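Long-range contacts in inosine-uridine nucleoside N-ribohydrolase (Xanthomonas oryzae pv. oryzae, PDB 4KL0), which binds calcium and probably hydrolyses N-glycosyl bonds, as a member of the nucleoside hydrolase family: residues Val65-Ala70 / Gln98-Thr103; Pro193-Tyr198 / Ala206-Tyr211; Val234-Tyr239 / Pro309-Leu314; Asp85-Pro90 / Asn245-Gly250. All blocks are in the same frame, centred on the assembly; numbering follows the deposited sequence.

Contact 1: Val65-Ala70 / Gln98-Thr103; sequences VTLGDA and QDYPMT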
# COMPACT_ATOMS: atom_id res chain seq x y z
N VAL A 65 8.52 7.88 3.51
CA VAL A 65 8.63 7.35 2.12
C VAL A 65 10.02 6.73 1.91
O VAL A 65 11.08 7.33 2.25
CB VAL A 65 8.45 8.53 1.12
CG1 VAL A 65 8.72 8.11 -0.30
CG2 VAL A 65 7.02 9.11 1.25
N THR A 66 10.05 5.56 1.26
CA THR A 66 11.31 4.86 1.03
C THR A 66 11.43 4.52 -0.46
O THR A 66 10.62 5.00 -1.25
CB THR A 66 11.44 3.62 1.98
OG1 THR A 66 12.75 3.04 1.93
CG2 THR A 66 10.41 2.52 1.66
N LEU A 67 12.48 3.79 -0.82
CA LEU A 67 12.83 3.20 -2.13
C LEU A 67 13.60 4.20 -3.00
O LEU A 67 13.02 5.19 -3.47
CB LEU A 67 11.58 2.66 -2.91
CG LEU A 67 11.94 1.81 -4.13
CD1 LEU A 67 12.44 0.40 -3.69
CD2 LEU A 67 10.63 1.61 -4.91
N GLY A 68 14.90 3.93 -3.12
CA GLY A 68 15.83 4.76 -3.88
C GLY A 68 16.85 5.43 -2.96
O GLY A 68 16.82 5.33 -1.73
N ASP A 69 17.76 6.14 -3.62
CA ASP A 69 18.71 6.98 -2.86
C ASP A 69 18.03 8.21 -2.28
O ASP A 69 16.82 8.41 -2.48
CB ASP A 69 19.93 7.27 -3.74
CG ASP A 69 19.68 8.28 -4.87
OD1 ASP A 69 18.59 8.88 -5.02
OD2 ASP A 69 20.63 8.49 -5.64
N ALA A 70 18.78 9.06 -1.56
CA ALA A 70 18.12 10.14 -0.84
C ALA A 70 17.32 11.05 -1.75
O ALA A 70 16.20 11.42 -1.42
CB ALA A 70 19.14 10.97 -0.08
N GLN A 98 15.20 7.11 5.67
CA GLN A 98 16.67 7.10 5.69
C GLN A 98 17.36 6.17 4.66
O GLN A 98 16.73 5.33 3.99
CB GLN A 98 17.12 6.72 7.11
CG GLN A 98 16.93 5.25 7.40
CD GLN A 98 17.44 4.82 8.78
OE1 GLN A 98 18.37 4.00 8.88
NE2 GLN A 98 16.81 5.35 9.82
N ASP A 99 18.68 6.31 4.52
CA ASP A 99 19.42 5.51 3.59
C ASP A 99 19.41 4.03 3.96
O ASP A 99 19.35 3.65 5.12
CB ASP A 99 20.88 5.97 3.60
CG ASP A 99 21.12 7.21 2.71
OD1 ASP A 99 20.24 7.61 1.89
OD2 ASP A 99 22.25 7.79 2.84
N TYR A 100 19.54 3.19 2.96
CA TYR A 100 19.60 1.79 3.23
C TYR A 100 20.49 1.19 2.16
O TYR A 100 20.76 1.82 1.15
CB TYR A 100 18.14 1.20 3.23
CG TYR A 100 17.49 1.24 1.89
CD1 TYR A 100 17.63 0.19 1.00
CD2 TYR A 100 16.81 2.37 1.50
CE1 TYR A 100 17.04 0.24 -0.26
CE2 TYR A 100 16.23 2.45 0.26
CZ TYR A 100 16.37 1.39 -0.62
OH TYR A 100 15.78 1.48 -1.87
N PRO A 101 20.98 -0.03 2.37
CA PRO A 101 21.92 -0.64 1.42
C PRO A 101 21.28 -1.06 0.07
O PRO A 101 20.18 -1.60 0.10
CB PRO A 101 22.43 -1.86 2.18
CG PRO A 101 21.38 -2.18 3.16
CD PRO A 101 20.75 -0.86 3.57
N MET A 102 21.93 -0.76 -1.07
CA MET A 102 21.44 -1.05 -2.43
C MET A 102 22.57 -1.62 -3.30
O MET A 102 23.58 -0.95 -3.50
CB MET A 102 20.94 0.26 -3.11
CG MET A 102 19.41 0.47 -3.30
SD MET A 102 18.90 2.04 -4.11
CE MET A 102 19.52 3.16 -2.87
N THR A 103 22.42 -2.84 -3.83
CA THR A 103 23.35 -3.34 -4.82
C THR A 103 23.14 -2.59 -6.14
O THR A 103 22.18 -1.80 -6.29
CB THR A 103 23.07 -4.82 -5.11
OG1 THR A 103 21.77 -4.94 -5.74
CG2 THR A 103 23.08 -5.61 -3.82
O HOH W 1 14.01 4.76 3.56
O HOH W 2 19.45 4.37 -0.02
O HOH W 3 21.41 8.06 -0.67
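The phenol oxygen of Y100 is gripped by two groups: the backbone N-H of G68, and H110 ND1, at the far end of helix 104-110. G68 N donates to Y100 OH over 2.9 Å in an almost straight line, 174° at the hydrogen, and it lies in the plane of the tyrosine ring, at its edge. The ring reaches the loop because CG sits between the backbone N and the carbonyl carbon (chi1 67°), which swings the phenol across to 65-70. On its way it passes T66, whose side chain it crosses at about a right angle, OG1 being 3.9 Å from Y100 CE2. L67 adds its CA, 3.4 Å from Y100 OH. M102 closes over the glycine from the other end of 98-103: its chain bends at chi3 (-63°), and the methyl CE rests 3.5 Å from both G68 C and D69 N.

Three waters fill in the polar work. One accepts a hydrogen bond from T66 OG1 and donates to Q98 O; another joins Y100 N to G68 O, the latter bond long at 3.3 Å; the third accepts from A70 N and donates to D99 OD1 at 2.9 Å. That carboxylate also has a salt bridge to R73, whose NH1 in turn binds G68 O. These are loops following two neighbouring parallel strands of the Rossmann-like sheet, and L67 packs against the calcium ligand D35. One direct hydrogen bond crosses the contact, from G68 N to the buried phenol oxygen; the other polar links described run through water or R73, and packing of M102 adds to them.

Contact 2: Pro193-Tyr198 / Ala206-Tyr211; sequences PDTRAY and AARALY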
# COMPACT_ATOMS: atom_id res chain seq x y z
N PRO A 193 10.68 -12.80 7.62
CA PRO A 193 10.22 -12.49 6.27
C PRO A 193 10.76 -13.35 5.14
O PRO A 193 11.95 -13.73 5.17
CB PRO A 193 10.76 -11.06 6.07
CG PRO A 193 12.02 -11.04 6.88
CD PRO A 193 11.62 -11.82 8.16
N ASP A 194 9.92 -13.62 4.15
CA ASP A 194 10.29 -14.28 2.88
C ASP A 194 11.20 -13.34 2.09
O ASP A 194 10.78 -12.23 1.70
CB ASP A 194 9.03 -14.60 2.07
CG ASP A 194 9.27 -15.57 0.88
OD1 ASP A 194 10.34 -15.55 0.21
OD2 ASP A 194 8.33 -16.36 0.60
N THR A 195 12.40 -13.82 1.76
CA THR A 195 13.31 -12.99 0.96
C THR A 195 12.83 -12.69 -0.44
O THR A 195 13.41 -11.79 -1.08
CB THR A 195 14.70 -13.65 0.83
OG1 THR A 195 14.55 -14.89 0.11
CG2 THR A 195 15.23 -13.92 2.21
N ARG A 196 11.84 -13.42 -0.93
CA ARG A 196 11.33 -13.26 -2.29
C ARG A 196 10.26 -12.19 -2.41
O ARG A 196 9.95 -11.76 -3.50
CB ARG A 196 10.80 -14.60 -2.85
CG ARG A 196 11.91 -15.66 -2.87
CD ARG A 196 11.29 -17.06 -3.07
NE ARG A 196 10.50 -17.42 -1.89
CZ ARG A 196 9.79 -18.56 -1.81
NH1 ARG A 196 9.79 -19.45 -2.81
NH2 ARG A 196 9.06 -18.79 -0.73
N ALA A 197 9.66 -11.80 -1.29
CA ALA A 197 8.52 -10.89 -1.39
C ALA A 197 9.07 -9.48 -1.58
O ALA A 197 9.97 -9.10 -0.86
CB ALA A 197 7.65 -10.93 -0.09
N TYR A 198 8.48 -8.73 -2.51
CA TYR A 198 9.07 -7.47 -2.98
C TYR A 198 9.41 -6.51 -1.83
O TYR A 198 10.55 -5.98 -1.74
CB TYR A 198 8.10 -6.78 -3.98
CG TYR A 198 8.68 -5.49 -4.57
CD1 TYR A 198 9.32 -5.49 -5.81
CD2 TYR A 198 8.58 -4.29 -3.89
CE1 TYR A 198 9.87 -4.31 -6.36
CE2 TYR A 198 9.13 -3.12 -4.38
CZ TYR A 198 9.77 -3.14 -5.63
OH TYR A 198 10.32 -1.95 -6.12
N ALA A 206 16.41 -4.90 7.42
CA ALA A 206 15.33 -4.17 8.11
C ALA A 206 14.03 -4.98 8.23
O ALA A 206 13.36 -4.89 9.26
CB ALA A 206 15.03 -2.86 7.39
N ALA A 207 13.65 -5.75 7.19
CA ALA A 207 12.46 -6.60 7.29
C ALA A 207 12.65 -7.66 8.38
O ALA A 207 11.74 -7.90 9.16
CB ALA A 207 12.14 -7.31 6.00
N ARG A 208 13.82 -8.29 8.43
CA ARG A 208 14.03 -9.25 9.53
C ARG A 208 13.96 -8.55 10.89
O ARG A 208 13.43 -9.12 11.85
CB ARG A 208 15.41 -9.92 9.36
CG ARG A 208 15.42 -10.80 8.17
CD ARG A 208 16.80 -11.44 7.87
NE ARG A 208 16.55 -12.43 6.84
CZ ARG A 208 17.37 -12.77 5.87
NH1 ARG A 208 18.58 -12.19 5.78
NH2 ARG A 208 16.96 -13.70 4.99
N ALA A 209 14.54 -7.37 11.01
CA ALA A 209 14.55 -6.68 12.30
C ALA A 209 13.09 -6.36 12.71
O ALA A 209 12.70 -6.46 13.89
CB ALA A 209 15.37 -5.44 12.23
N LEU A 210 12.27 -5.95 11.74
CA LEU A 210 10.91 -5.52 12.05
C LEU A 210 10.04 -6.69 12.48
O LEU A 210 9.37 -6.58 13.54
CB LEU A 210 10.28 -4.70 10.89
CG LEU A 210 8.85 -4.24 11.13
CD1 LEU A 210 8.79 -3.07 12.12
CD2 LEU A 210 8.19 -3.82 9.80
N TYR A 211 10.04 -7.80 11.70
CA TYR A 211 9.19 -8.96 11.97
C TYR A 211 9.59 -9.48 13.33
O TYR A 211 8.74 -9.81 14.17
CB TYR A 211 9.43 -10.07 10.96
CG TYR A 211 8.69 -9.94 9.61
CD1 TYR A 211 8.77 -8.76 8.85
CD2 TYR A 211 7.98 -11.03 9.06
CE1 TYR A 211 8.17 -8.70 7.61
CE2 TYR A 211 7.39 -10.95 7.82
CZ TYR A 211 7.50 -9.78 7.08
OH TYR A 211 6.94 -9.69 5.82
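One face of the Y211 ring carries P193: CB stands over the middle of the ring, 3.7 Å from its centroid and 13° off the normal, a CH-pi contact. The proline backbone N shares that face, 3.5 Å from Y211 CD2, so the pyrrolidine covers the phenol from CG to CZ. With CG anti to its carbonyl carbon (chi1 -82°), Y211 turns the ring toward the loop, and its OH makes weak hydrogen bonds to N200 and G180. P193 is wedged onto the helix besides, its CG lying 3.8 Å from A207 CB and 3.6 Å from R208 CG. Further out, the extended R208 brings NH2 obliquely past the methyl of T195, 3.3 Å from CG2.

D194 OD1 takes both the R196 backbone N, in an Asx turn, and R196 NE, which meets the syn lone pair of OD1, the oxygen lying in the guanidinium plane; R196 NH2 holds OD2. The type I turn D194-A197 leads into helix 198-202, and D194 also bonds N200 and G180.

No hydrogen bond crosses between 193-198 and 206-211: the contact is apolar and CH-pi packing that rests chiefly on P193, with T195 against R208 at the margin.

Contact 3: Val234-Tyr239 / Pro309-Leu314; sequences VPPAFY and PQVTKL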
# COMPACT_ATOMS: atom_id res chain seq x y z
N VAL A 234 -8.97 -6.15 -9.74
CA VAL A 234 -9.99 -5.27 -10.34
C VAL A 234 -9.79 -5.15 -11.86
O VAL A 234 -8.69 -5.35 -12.39
CB VAL A 234 -9.95 -3.88 -9.70
CG1 VAL A 234 -10.23 -3.97 -8.16
CG2 VAL A 234 -8.62 -3.15 -10.05
N PRO A 235 -10.88 -4.84 -12.62
CA PRO A 235 -10.69 -4.68 -14.07
C PRO A 235 -10.23 -3.27 -14.42
O PRO A 235 -10.24 -2.40 -13.49
CB PRO A 235 -12.11 -4.90 -14.62
CG PRO A 235 -12.99 -4.31 -13.51
CD PRO A 235 -12.28 -4.65 -12.18
N PRO A 236 -9.88 -2.99 -15.70
CA PRO A 236 -9.56 -1.62 -16.11
C PRO A 236 -10.67 -0.63 -15.75
O PRO A 236 -10.35 0.54 -15.60
CB PRO A 236 -9.44 -1.71 -17.66
CG PRO A 236 -8.99 -3.11 -17.90
CD PRO A 236 -9.44 -3.97 -16.72
N ALA A 237 -11.93 -1.07 -15.67
CA ALA A 237 -13.03 -0.15 -15.41
C ALA A 237 -12.82 0.55 -14.08
O ALA A 237 -13.36 1.69 -13.89
CB ALA A 237 -14.40 -0.89 -15.43
N PHE A 238 -12.10 -0.11 -13.17
CA PHE A 238 -11.73 0.51 -11.87
C PHE A 238 -11.00 1.83 -12.12
O PHE A 238 -11.38 2.86 -11.55
CB PHE A 238 -10.95 -0.43 -10.93
CG PHE A 238 -10.38 0.27 -9.70
CD1 PHE A 238 -11.15 0.38 -8.54
CD2 PHE A 238 -9.11 0.83 -9.73
CE1 PHE A 238 -10.65 1.04 -7.43
CE2 PHE A 238 -8.60 1.46 -8.64
CZ PHE A 238 -9.37 1.57 -7.47
N TYR A 239 -10.00 1.81 -13.00
CA TYR A 239 -9.18 2.98 -13.31
C TYR A 239 -9.93 3.95 -14.22
O TYR A 239 -9.74 5.16 -14.15
CB TYR A 239 -7.87 2.56 -13.98
CG TYR A 239 -6.93 1.88 -12.95
CD1 TYR A 239 -6.17 2.67 -12.12
CD2 TYR A 239 -6.85 0.49 -12.81
CE1 TYR A 239 -5.34 2.13 -11.18
CE2 TYR A 239 -6.02 -0.09 -11.84
CZ TYR A 239 -5.28 0.78 -11.02
OH TYR A 239 -4.43 0.32 -10.07
N PRO A 309 -8.76 -3.26 -23.77
CA PRO A 309 -10.13 -3.76 -23.54
C PRO A 309 -10.25 -5.23 -23.13
O PRO A 309 -11.23 -5.65 -22.51
CB PRO A 309 -10.80 -3.58 -24.93
CG PRO A 309 -10.02 -2.50 -25.60
CD PRO A 309 -8.58 -2.71 -25.12
N GLN A 310 -9.30 -6.07 -23.49
CA GLN A 310 -9.47 -7.46 -23.06
C GLN A 310 -9.00 -7.73 -21.62
O GLN A 310 -9.28 -8.81 -21.02
CB GLN A 310 -8.69 -8.39 -23.99
CG GLN A 310 -9.31 -8.54 -25.37
CD GLN A 310 -8.58 -9.62 -26.11
OE1 GLN A 310 -8.48 -10.74 -25.60
NE2 GLN A 310 -7.96 -9.27 -27.22
N VAL A 311 -8.26 -6.78 -21.07
CA VAL A 311 -7.73 -7.02 -19.72
C VAL A 311 -8.89 -6.98 -18.74
O VAL A 311 -9.75 -6.09 -18.85
CB VAL A 311 -6.66 -5.97 -19.36
CG1 VAL A 311 -6.37 -6.05 -17.85
CG2 VAL A 311 -5.41 -6.22 -20.20
N THR A 312 -8.90 -7.95 -17.84
CA THR A 312 -9.88 -8.06 -16.74
C THR A 312 -9.30 -8.09 -15.28
O THR A 312 -10.05 -7.95 -14.30
CB THR A 312 -10.78 -9.34 -16.92
OG1 THR A 312 -10.04 -10.52 -16.61
CG2 THR A 312 -11.27 -9.43 -18.35
N LYS A 313 -7.98 -8.26 -15.13
CA LYS A 313 -7.43 -8.59 -13.81
C LYS A 313 -6.23 -7.70 -13.50
O LYS A 313 -5.16 -7.92 -14.08
CB LYS A 313 -6.91 -10.03 -13.80
CG LYS A 313 -7.97 -11.10 -14.14
CD LYS A 313 -7.48 -12.50 -13.74
CE LYS A 313 -6.86 -13.26 -14.92
NZ LYS A 313 -6.00 -14.41 -14.47
N LEU A 314 -6.37 -6.74 -12.58
CA LEU A 314 -5.28 -5.84 -12.18
C LEU A 314 -5.18 -5.92 -10.64
O LEU A 314 -6.18 -5.66 -9.92
CB LEU A 314 -5.54 -4.40 -12.64
CG LEU A 314 -5.63 -4.27 -14.17
CD1 LEU A 314 -6.28 -2.94 -14.49
CD2 LEU A 314 -4.23 -4.45 -14.85
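A single antiparallel bridge, V234 with L314, ties the lead-in to helix 236-243 to the loop before helix 317-325. It is a hydrogen-bonded pair: V234 N gives to L314 O at 2.8 Å, and L314 N returns to V234 O at 2.7 Å, the second bond noticeably bent (132° at the hydrogen). Beyond it the partnership changes character, since the next two residues of 234-239 are prolines with no N-H to offer. P235 uses its CA instead, 3.3 Å from T312 O as a CA-H...O contact. P236 brings its CD and CG against V311, with CD 3.0 Å from V311 O and 3.9 Å from V311 CG1.

L314 is the chief side chain here. A chi1 of -62° puts CG anti to the carbonyl carbon, and with chi2 163° CD1 comes against the first turn of the helix, where it meets P236 CD and, 3.9 Å away, Y239 CD2. The tyrosine ring receives this methyl obliquely, while F238 CD2 lies over the centre of one of its faces. Y239 also packs on V44 of helix 41-54 and on L253 of helix 248-269, and F285 touches L314 from helix 278-285.

Two loops are thus joined by one isolated beta-bridge, with an apolar patch of proline, leucine and tyrosine beside it, at the start of a helix in the mainly helical part that accompanies the Rossmann-like sheet.

Contact 4: Asp85-Pro90 / Asn245-Gly250; sequences DRLALP and NGHPVG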
# COMPACT_ATOMS: atom_id res chain seq x y z
N ASP A 85 -2.34 16.67 -1.09
CA ASP A 85 -2.85 18.03 -1.32
C ASP A 85 -4.08 18.03 -2.25
O ASP A 85 -5.12 18.66 -1.97
CB ASP A 85 -1.76 18.89 -1.95
CG ASP A 85 -0.65 19.28 -0.99
OD1 ASP A 85 -0.78 19.14 0.27
OD2 ASP A 85 0.38 19.76 -1.53
N ARG A 86 -3.99 17.27 -3.35
CA ARG A 86 -5.10 17.15 -4.34
C ARG A 86 -6.30 16.32 -3.86
O ARG A 86 -7.39 16.35 -4.43
CB ARG A 86 -4.53 16.57 -5.62
CG ARG A 86 -3.56 17.55 -6.25
CD ARG A 86 -2.82 16.92 -7.42
NE ARG A 86 -1.98 17.89 -8.16
CZ ARG A 86 -0.78 18.32 -7.77
NH1 ARG A 86 -0.26 18.00 -6.60
NH2 ARG A 86 -0.12 19.18 -8.55
N LEU A 87 -6.08 15.54 -2.80
CA LEU A 87 -7.16 14.79 -2.15
C LEU A 87 -7.72 15.58 -0.97
O LEU A 87 -8.53 15.07 -0.23
CB LEU A 87 -6.61 13.44 -1.61
CG LEU A 87 -6.16 12.41 -2.63
CD1 LEU A 87 -5.49 11.24 -1.85
CD2 LEU A 87 -7.34 11.91 -3.51
N ALA A 88 -7.30 16.83 -0.79
CA ALA A 88 -7.73 17.64 0.37
C ALA A 88 -7.48 16.90 1.70
O ALA A 88 -8.37 16.80 2.58
CB ALA A 88 -9.19 18.05 0.26
N LEU A 89 -6.28 16.33 1.80
CA LEU A 89 -5.75 15.87 3.06
C LEU A 89 -4.56 16.77 3.34
O LEU A 89 -3.39 16.34 3.30
CB LEU A 89 -5.32 14.43 2.93
CG LEU A 89 -6.47 13.42 2.83
CD1 LEU A 89 -5.87 12.06 2.42
CD2 LEU A 89 -7.30 13.32 4.13
N PRO A 90 -4.82 18.05 3.66
CA PRO A 90 -3.71 18.99 3.74
C PRO A 90 -2.71 18.83 4.90
O PRO A 90 -1.61 19.41 4.83
CB PRO A 90 -4.44 20.34 3.97
CG PRO A 90 -5.58 19.96 4.70
CD PRO A 90 -6.09 18.69 4.05
N ASN A 245 -14.17 11.79 -14.25
CA ASN A 245 -14.54 13.17 -14.02
C ASN A 245 -13.39 14.15 -13.97
O ASN A 245 -13.55 15.27 -13.47
CB ASN A 245 -15.36 13.29 -12.75
CG ASN A 245 -16.47 12.30 -12.71
OD1 ASN A 245 -17.27 12.23 -13.65
ND2 ASN A 245 -16.52 11.50 -11.65
N GLY A 246 -12.21 13.72 -14.44
CA GLY A 246 -11.08 14.62 -14.55
C GLY A 246 -10.35 14.92 -13.25
O GLY A 246 -9.61 15.91 -13.16
N HIS A 247 -10.55 14.13 -12.20
CA HIS A 247 -9.76 14.41 -11.00
C HIS A 247 -8.30 14.10 -11.34
O HIS A 247 -8.02 13.03 -11.90
CB HIS A 247 -10.19 13.55 -9.81
CG HIS A 247 -9.64 14.01 -8.50
ND1 HIS A 247 -8.28 14.00 -8.22
CD2 HIS A 247 -10.25 14.47 -7.38
CE1 HIS A 247 -8.09 14.45 -6.99
NE2 HIS A 247 -9.28 14.72 -6.45
N PRO A 248 -7.36 15.02 -11.00
CA PRO A 248 -5.96 14.75 -11.41
C PRO A 248 -5.40 13.45 -10.81
O PRO A 248 -4.53 12.84 -11.43
CB PRO A 248 -5.17 15.95 -10.85
CG PRO A 248 -6.09 16.57 -9.81
CD PRO A 248 -7.49 16.34 -10.36
N VAL A 249 -5.87 13.06 -9.63
CA VAL A 249 -5.29 11.85 -9.04
C VAL A 249 -5.88 10.65 -9.71
O VAL A 249 -5.20 9.66 -9.97
CB VAL A 249 -5.52 11.83 -7.52
CG1 VAL A 249 -5.09 10.48 -6.94
CG2 VAL A 249 -4.74 13.00 -6.86
N GLY A 250 -7.17 10.73 -10.07
CA GLY A 250 -7.77 9.67 -10.87
C GLY A 250 -7.14 9.49 -12.27
O GLY A 250 -6.92 8.36 -12.69
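Two helix ends meet here, the Schellman motif that closes helix 70-86 and the N-cap that starts helix 248-269: R86, the last residue of the first helix, and L87, the first after it, face H247, P248 and V249. In the Schellman motif A88 is the C-prime residue with positive phi, its N bonded to D85 O at 3.1 Å, and L89 N reaches back to F84 O. At the other end H247 caps the helix with its own ring, ND1 accepting from V249 N.

R86 CB packs on V249 CG2 at 3.8 Å, and its CD runs past P248, 4.1 Å from CG, the two side chains crossing at a slant. The arginine is extended from CG to NE, which carries its guanidinium away from the proline; NH1 finds G82 O, one turn back on its own helix. L87 brings CD2 to 4.3 Å from V249 CG1 and lies obliquely to the imidazole. V249 also touches V83, along with V43 and T47 of helix 41-54, and L373 packs on both L87 and H247.

H247 CG is anti to its backbone N (chi1 -167°), a setting that carries the ring between the two helix ends. One edge serves the cap, where V249 N lies 4° out of the ring plane and the N-H...ND1 angle is 162°. Across the imidazole, near its plane, the carbonyl oxygen of R86 stands 3.2 Å from H247 NE2.

Overall arrangement
None of the four contacts supplies a calcium ligand. From side chain to bound ion, L67 of contact 1 is about 7 Å away, Y239 of contact 3 about 11 Å and Y211 of contact 2 about 13 Å; V249 of contact 4 is about 11 Å from the D42 side chain. The R208 side chain comes within about 4 Å of that of H205, a ligand of a second calcium site unoccupied in this model. Contacts 1 and 2 touch, L67 CD2 packing 3.8 Å from Y198 OH. Contacts 3 and 4 do not, nearest atoms about 5 Å apart; one segment of each lies on helices 236-243 and 248-269, which follow each other in the chain.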